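Local atomic coordinates of long form salivary protein D7L1 (Culex quinquefasciatus, PDB entry 6V4C), a protein that binds and sequesters adenine nucleotides, ADP and ATP most tightly, inhibiting platelet aggregation and so aiding the blood feeding of female mosquitoes on vertebrates. Residues K179-S184 and K235-Y240; H210-N215 and M253-Y258. One frame throughout, in Å; residues are numbered along the deposited sequence. Where two conformers were deposited one is given.

Interaction 1: residues K179-S184 and K235-Y240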
loop_
_atom_site.group_PDB
_atom_site.type_symbol
_atom_site.label_atom_id
_atom_site.label_comp_id
_atom_site.label_asym_id
_atom_site.label_seq_id
_atom_site.Cartn_x
_atom_site.Cartn_y
_atom_site.Cartn_z
ATOM N N LYS A 179 16.328 -18.750 6.770
ATOM C CA LYS A 179 15.853 -17.897 5.688
ATOM C C LYS A 179 14.629 -17.080 6.081
ATOM O O LYS A 179 14.331 -16.081 5.419
ATOM C CB LYS A 179 15.513 -18.736 4.454
ATOM C CG LYS A 179 16.687 -19.449 3.812
ATOM C CD LYS A 179 16.180 -20.520 2.855
ATOM C CE LYS A 179 17.253 -20.963 1.877
ATOM N NZ LYS A 179 16.727 -21.990 0.935
ATOM N N PHE A 180 13.911 -17.483 7.133
ATOM C CA PHE A 180 12.687 -16.782 7.506
ATOM C C PHE A 180 12.953 -15.386 8.054
ATOM O O PHE A 180 12.041 -14.551 8.056
ATOM C CB PHE A 180 11.861 -17.604 8.498
ATOM C CG PHE A 180 10.465 -17.078 8.701
ATOM C CD1 PHE A 180 9.481 -17.309 7.753
ATOM C CD2 PHE A 180 10.143 -16.343 9.831
ATOM C CE1 PHE A 180 8.195 -16.822 7.931
ATOM C CE2 PHE A 180 8.859 -15.852 10.017
ATOM C CZ PHE A 180 7.884 -16.092 9.065
ATOM N N ILE A 181 14.173 -15.108 8.515
ATOM C CA ILE A 181 14.497 -13.752 8.947
ATOM C C ILE A 181 14.436 -12.791 7.765
ATOM O O ILE A 181 13.846 -11.708 7.852
ATOM C CB ILE A 181 15.858 -13.722 9.667
ATOM C CG1 ILE A 181 15.772 -14.504 10.982
ATOM C CG2 ILE A 181 16.292 -12.293 9.924
ATOM C CD1 ILE A 181 17.056 -14.511 11.782
ATOM N N LYS A 182 15.023 -13.184 6.633
ATOM C CA LYS A 182 14.950 -12.351 5.436
ATOM C C LYS A 182 13.530 -12.298 4.887
ATOM O O LYS A 182 13.074 -11.243 4.430
ATOM C CB LYS A 182 15.890 -12.886 4.357
ATOM C CG LYS A 182 17.368 -12.848 4.692
ATOM C CD LYS A 182 18.175 -13.357 3.503
ATOM C CE LYS A 182 19.604 -13.705 3.879
ATOM N NZ LYS A 182 20.307 -14.353 2.735
ATOM N N HIS A 183 12.825 -13.430 4.911
ATOM C CA HIS A 183 11.493 -13.492 4.317
ATOM C C HIS A 183 10.498 -12.651 5.106
ATOM O O HIS A 183 9.727 -11.879 4.525
ATOM C CB HIS A 183 11.030 -14.948 4.220
ATOM C CG HIS A 183 9.711 -15.118 3.534
ATOM N ND1 HIS A 183 8.584 -15.566 4.189
ATOM C CD2 HIS A 183 9.337 -14.900 2.251
ATOM C CE1 HIS A 183 7.574 -15.617 3.341
ATOM N NE2 HIS A 183 8.004 -15.217 2.157
ATOM N N SER A 184 10.501 -12.786 6.434
ATOM C CA SER A 184 9.574 -12.010 7.251
ATOM C C SER A 184 9.926 -10.528 7.262
ATOM O O SER A 184 9.035 -9.686 7.416
ATOM C CB SER A 184 9.484 -12.583 8.668
ATOM O OG SER A 184 10.762 -12.661 9.274
ATOM N N LYS A 235 14.759 -7.981 13.437
ATOM C CA LYS A 235 13.744 -7.136 14.059
ATOM C C LYS A 235 12.339 -7.507 13.593
ATOM O O LYS A 235 11.450 -7.758 14.416
ATOM C CB LYS A 235 14.040 -5.665 13.774
ATOM C CG LYS A 235 13.199 -4.704 14.595
ATOM C CD LYS A 235 13.549 -3.259 14.287
ATOM C CE LYS A 235 12.797 -2.306 15.201
ATOM N NZ LYS A 235 13.034 -0.883 14.831
ATOM N N ALA A 236 12.119 -7.539 12.276
ATOM C CA ALA A 236 10.790 -7.854 11.758
ATOM C C ALA A 236 10.351 -9.249 12.186
ATOM O O ALA A 236 9.210 -9.446 12.619
ATOM C CB ALA A 236 10.771 -7.722 10.235
ATOM N N ARG A 237 11.252 -10.229 12.082
ATOM C CA ARG A 237 10.921 -11.594 12.480
ATOM C C ARG A 237 10.442 -11.646 13.925
ATOM O O ARG A 237 9.449 -12.315 14.235
ATOM C CB ARG A 237 12.140 -12.502 12.281
ATOM C CG ARG A 237 11.855 -14.008 12.296
ATOM C CD ARG A 237 11.832 -14.594 13.708
ATOM N NE ARG A 237 12.986 -14.179 14.505
ATOM C CZ ARG A 237 14.123 -14.862 14.593
ATOM N NH1 ARG A 237 14.270 -16.000 13.934
ATOM N NH2 ARG A 237 15.116 -14.404 15.344
ATOM N N ASP A 238 11.134 -10.937 14.821
ATOM C CA ASP A 238 10.797 -11.009 16.239
ATOM C C ASP A 238 9.442 -10.370 16.526
ATOM O O ASP A 238 8.636 -10.927 17.279
ATOM C CB ASP A 238 11.902 -10.362 17.077
ATOM C CG ASP A 238 13.235 -11.079 16.940
ATOM O OD1 ASP A 238 13.236 -12.296 16.652
ATOM O OD2 ASP A 238 14.284 -10.426 17.122
ATOM N N TYR A 239 9.176 -9.200 15.943
ATOM C CA TYR A 239 7.866 -8.581 16.121
ATOM C C TYR A 239 6.773 -9.410 15.455
ATOM O O TYR A 239 5.675 -9.557 16.003
ATOM C CB TYR A 239 7.878 -7.155 15.573
ATOM C CG TYR A 239 8.524 -6.151 16.504
ATOM C CD1 TYR A 239 7.910 -5.789 17.698
ATOM C CD2 TYR A 239 9.741 -5.559 16.187
ATOM C CE1 TYR A 239 8.492 -4.868 18.553
ATOM C CE2 TYR A 239 10.329 -4.635 17.037
ATOM C CZ TYR A 239 9.700 -4.295 18.218
ATOM O OH TYR A 239 10.281 -3.380 19.066
ATOM N N TYR A 240 7.063 -9.947 14.270
ATOM C CA TYR A 240 6.143 -10.861 13.596
ATOM C C TYR A 240 5.762 -12.015 14.514
ATOM O O TYR A 240 4.579 -12.334 14.676
ATOM C CB TYR A 240 6.825 -11.369 12.324
ATOM C CG TYR A 240 6.033 -12.301 11.433
ATOM C CD1 TYR A 240 5.889 -13.644 11.753
ATOM C CD2 TYR A 240 5.493 -11.853 10.234
ATOM C CE1 TYR A 240 5.194 -14.501 10.932
ATOM C CE2 TYR A 240 4.797 -12.708 9.400
ATOM C CZ TYR A 240 4.652 -14.032 9.756
ATOM O OH TYR A 240 3.964 -14.895 8.935
HETATM O O HOH W 1 13.618 -10.231 10.388
#

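Interaction 2: residues H210-N215 and M253-Y258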
loop_
_atom_site.group_PDB
_atom_site.type_symbol
_atom_site.label_atom_id
_atom_site.label_comp_id
_atom_site.label_asym_id
_atom_site.label_seq_id
_atom_site.Cartn_x
_atom_site.Cartn_y
_atom_site.Cartn_z
ATOM N N HIS A 210 -9.266 -5.655 11.336
ATOM C CA HIS A 210 -10.587 -5.129 11.014
ATOM C C HIS A 210 -11.047 -5.572 9.629
ATOM O O HIS A 210 -12.254 -5.685 9.386
ATOM C CB HIS A 210 -10.588 -3.606 11.155
ATOM C CG HIS A 210 -10.136 -3.127 12.502
ATOM N ND1 HIS A 210 -9.667 -1.851 12.720
ATOM C CD2 HIS A 210 -10.075 -3.761 13.698
ATOM C CE1 HIS A 210 -9.335 -1.717 13.993
ATOM N NE2 HIS A 210 -9.577 -2.860 14.607
ATOM N N ALA A 211 -10.106 -5.846 8.719
ATOM C CA ALA A 211 -10.478 -6.307 7.383
ATOM C C ALA A 211 -11.180 -7.659 7.424
ATOM O O ALA A 211 -12.053 -7.928 6.591
ATOM C CB ALA A 211 -9.245 -6.364 6.479
ATOM N N VAL A 212 -10.816 -8.519 8.370
ATOM C CA VAL A 212 -11.474 -9.809 8.538
ATOM C C VAL A 212 -12.584 -9.750 9.591
ATOM O O VAL A 212 -12.989 -10.785 10.119
ATOM C CB VAL A 212 -10.477 -10.947 8.809
ATOM C CG1 VAL A 212 -9.515 -11.086 7.648
ATOM C CG2 VAL A 212 -9.723 -10.704 10.113
ATOM N N ASN A 213 -13.070 -8.548 9.910
ATOM C CA ASN A 213 -14.219 -8.346 10.798
ATOM C C ASN A 213 -13.934 -8.731 12.251
ATOM O O ASN A 213 -14.855 -9.046 13.008
ATOM C CB ASN A 213 -15.495 -9.013 10.270
ATOM C CG ASN A 213 -15.881 -8.511 8.889
ATOM O OD1 ASN A 213 -15.694 -7.338 8.568
ATOM N ND2 ASN A 213 -16.416 -9.403 8.065
ATOM N N GLU A 214 -12.669 -8.704 12.658
ATOM C CA GLU A 214 -12.307 -8.855 14.059
ATOM C C GLU A 214 -12.361 -7.487 14.734
ATOM O O GLU A 214 -12.138 -6.454 14.095
ATOM C CB GLU A 214 -10.892 -9.427 14.172
ATOM C CG GLU A 214 -10.555 -10.042 15.522
ATOM C CD GLU A 214 -11.199 -11.402 15.719
ATOM O OE1 GLU A 214 -11.197 -11.895 16.866
ATOM O OE2 GLU A 214 -11.705 -11.976 14.730
ATOM N N ASN A 215 -12.665 -7.475 16.033
ATOM C CA ASN A 215 -12.834 -6.190 16.710
ATOM C C ASN A 215 -12.297 -6.094 18.133
ATOM O O ASN A 215 -12.023 -4.973 18.578
ATOM C CB ASN A 215 -14.301 -5.733 16.689
ATOM C CG ASN A 215 -15.247 -6.769 17.263
ATOM O OD1 ASN A 215 -15.332 -6.941 18.480
ATOM N ND2 ASN A 215 -15.973 -7.459 16.388
ATOM N N MET A 253 -3.241 -16.238 10.981
ATOM C CA MET A 253 -3.278 -16.697 9.596
ATOM C C MET A 253 -4.530 -16.224 8.873
ATOM O O MET A 253 -4.483 -15.953 7.669
ATOM C CB MET A 253 -3.163 -18.222 9.529
ATOM C CG MET A 253 -1.801 -18.729 9.938
ATOM S SD MET A 253 -0.491 -17.718 9.225
ATOM C CE MET A 253 -0.660 -18.105 7.481
ATOM N N LYS A 254 -5.655 -16.130 9.582
ATOM C CA LYS A 254 -6.852 -15.549 8.986
ATOM C C LYS A 254 -6.593 -14.120 8.522
ATOM O O LYS A 254 -7.032 -13.721 7.438
ATOM C CB LYS A 254 -7.999 -15.593 9.996
ATOM C CG LYS A 254 -9.319 -15.056 9.469
ATOM C CD LYS A 254 -10.376 -15.051 10.563
ATOM C CE LYS A 254 -11.679 -14.438 10.078
ATOM N NZ LYS A 254 -12.724 -14.451 11.142
ATOM N N VAL A 255 -5.870 -13.338 9.329
ATOM C CA VAL A 255 -5.507 -11.979 8.933
ATOM C C VAL A 255 -4.553 -12.007 7.748
ATOM O O VAL A 255 -4.755 -11.309 6.747
ATOM C CB VAL A 255 -4.900 -11.215 10.124
ATOM C CG1 VAL A 255 -4.284 -9.905 9.653
ATOM C CG2 VAL A 255 -5.952 -10.960 11.185
ATOM N N LEU A 256 -3.496 -12.816 7.845
ATOM C CA LEU A 256 -2.461 -12.824 6.818
ATOM C C LEU A 256 -2.988 -13.342 5.485
ATOM O O LEU A 256 -2.632 -12.809 4.429
ATOM C CB LEU A 256 -1.267 -13.654 7.283
ATOM C CG LEU A 256 0.056 -12.898 7.307
ATOM C CD1 LEU A 256 -0.022 -11.721 8.263
ATOM C CD2 LEU A 256 1.189 -13.829 7.681
ATOM N N ASP A 257 -3.820 -14.389 5.510
ATOM C CA ASP A 257 -4.370 -14.918 4.263
ATOM C C ASP A 257 -5.134 -13.845 3.501
ATOM O O ASP A 257 -5.011 -13.736 2.277
ATOM C CB ASP A 257 -5.284 -16.112 4.540
ATOM C CG ASP A 257 -4.521 -17.359 4.937
ATOM O OD1 ASP A 257 -3.325 -17.472 4.596
ATOM O OD2 ASP A 257 -5.125 -18.234 5.591
ATOM N N TYR A 258 -5.928 -13.040 4.208
ATOM C CA TYR A 258 -6.708 -12.008 3.533
ATOM C C TYR A 258 -5.817 -10.873 3.046
ATOM O O TYR A 258 -6.020 -10.351 1.944
ATOM C CB TYR A 258 -7.808 -11.500 4.459
ATOM C CG TYR A 258 -8.876 -10.694 3.766
ATOM C CD1 TYR A 258 -9.371 -11.076 2.525
ATOM C CD2 TYR A 258 -9.407 -9.560 4.363
ATOM C CE1 TYR A 258 -10.355 -10.340 1.893
ATOM C CE2 TYR A 258 -10.393 -8.820 3.743
ATOM C CZ TYR A 258 -10.864 -9.213 2.509
ATOM O OH TYR A 258 -11.846 -8.472 1.895
#

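Interaction 1: residues K179-S184 and K235-Y240
Phe180 and Tyr240 form a T-shaped (edge-to-face) pair. The rim of Phe180 points at the face of Tyr240, with centroids 5.4 Å apart and planes at 75°. Its closest atoms are Phe180 CZ and Tyr240 CE1, at 3.6 Å. Both side chains leave their helices with CG anti to the backbone N, which lets the rings meet. Tyr240 OH bonds to Gly173 O.

Most of the other side-chain contacts gather on Arg237. Its CG lies 3.8 Å from Phe180 CD2, at the edge of that ring. Ile181 CG1 lies over one face of the guanidinium, toward its rim, 3.6 Å from Arg237 NH1. The bends at chi2 and chi3 fold the group back, and NE and NH2 grip Asp238 OD1 side-on in a salt bridge.

Polar links are few. Ser184 OG gives a 2.6 Å hydrogen bond to Phe180 O, within its own helix, and packs 3.3 Å from Arg237 CB. Phe180 O also accepts from Ser184 N. One water bridges the helices, donating to Ile181 O and accepting from Arg237 N.

The two helices of this PBP/GOBP-family domain cross nearly at right angles (86°), their axes 8.1 Å apart. Val169 of helix 164-172 touches Phe180, and Phe252 of helix 249-263 meets Tyr240 edge-to-face.

Interaction 2: residues H210-N215 and M253-Y258
Val212 is the centre of this contact, packed against Lys254, Val255 and Tyr258. It stands where helix 202-211 ends in a Schellman motif, and the turn presses on the side of helix 249-263 in the all-helical C-terminal half of the protein.

The two methyls of Val212 divide the work. CG1 lies 3.6 Å from Tyr258 CD2 and equally close to Lys254 O, so it fills the angle between a ring and the backbone of the helix. CG2 points to the other neighbour and meets Val255 CG2 at 3.9 Å. The Val212 and Val255 side chains cross at about a right angle, whereas Val212 and Tyr258 run past each other in opposite directions. Ala211 CB touches the ring of Tyr258 too, at CD2 and CE2.

Lys254 reaches over the turn. Its chain is fully extended, with CG anti to the backbone N (chi1 -178°), and this brings CE to 3.9 Å from Val212 CB. The ammonium then lies near Glu214, but Lys254 NZ and Glu214 OE2 are 4.5 Å apart, too far for a salt bridge. Glu214 OE1 has its salt bridge with Lys217 instead.

Further out, two backbone bonds hold the turn, with Asn213 at the positive-phi C-prime position. Asn213 N bonds to His210 O, and Glu214 N bonds to Leu209 O. Tyr277 meets the ring of Tyr258 edge-to-face and also touches Val212 and Lys254. Met282 of helix 279-292 packs on Tyr258 as well. The ring of Tyr258 also comes close to the last turn of helix 202-211, with CE2 3.4 Å from Ala211 O.

How the interactions relate
From the N terminus, the chain first lays down 179-184, then 210-215. At 235-240 it comes back against 179-184, closing the loop of interaction 1; at 253-258 it meets 210-215, closing that of interaction 2. The two loops therefore cross, and neither nests in the other. Helices 179-190 and 202-211 are consecutive, as are 235-247 and 249-263, so each helix of the first pair is matched with one of the second. The centres of the contacts lie 20 Å apart, yet they touch where Tyr240 OH packs 3.2 Å from Leu256 CD2. Together they join four helices of the C-terminal half.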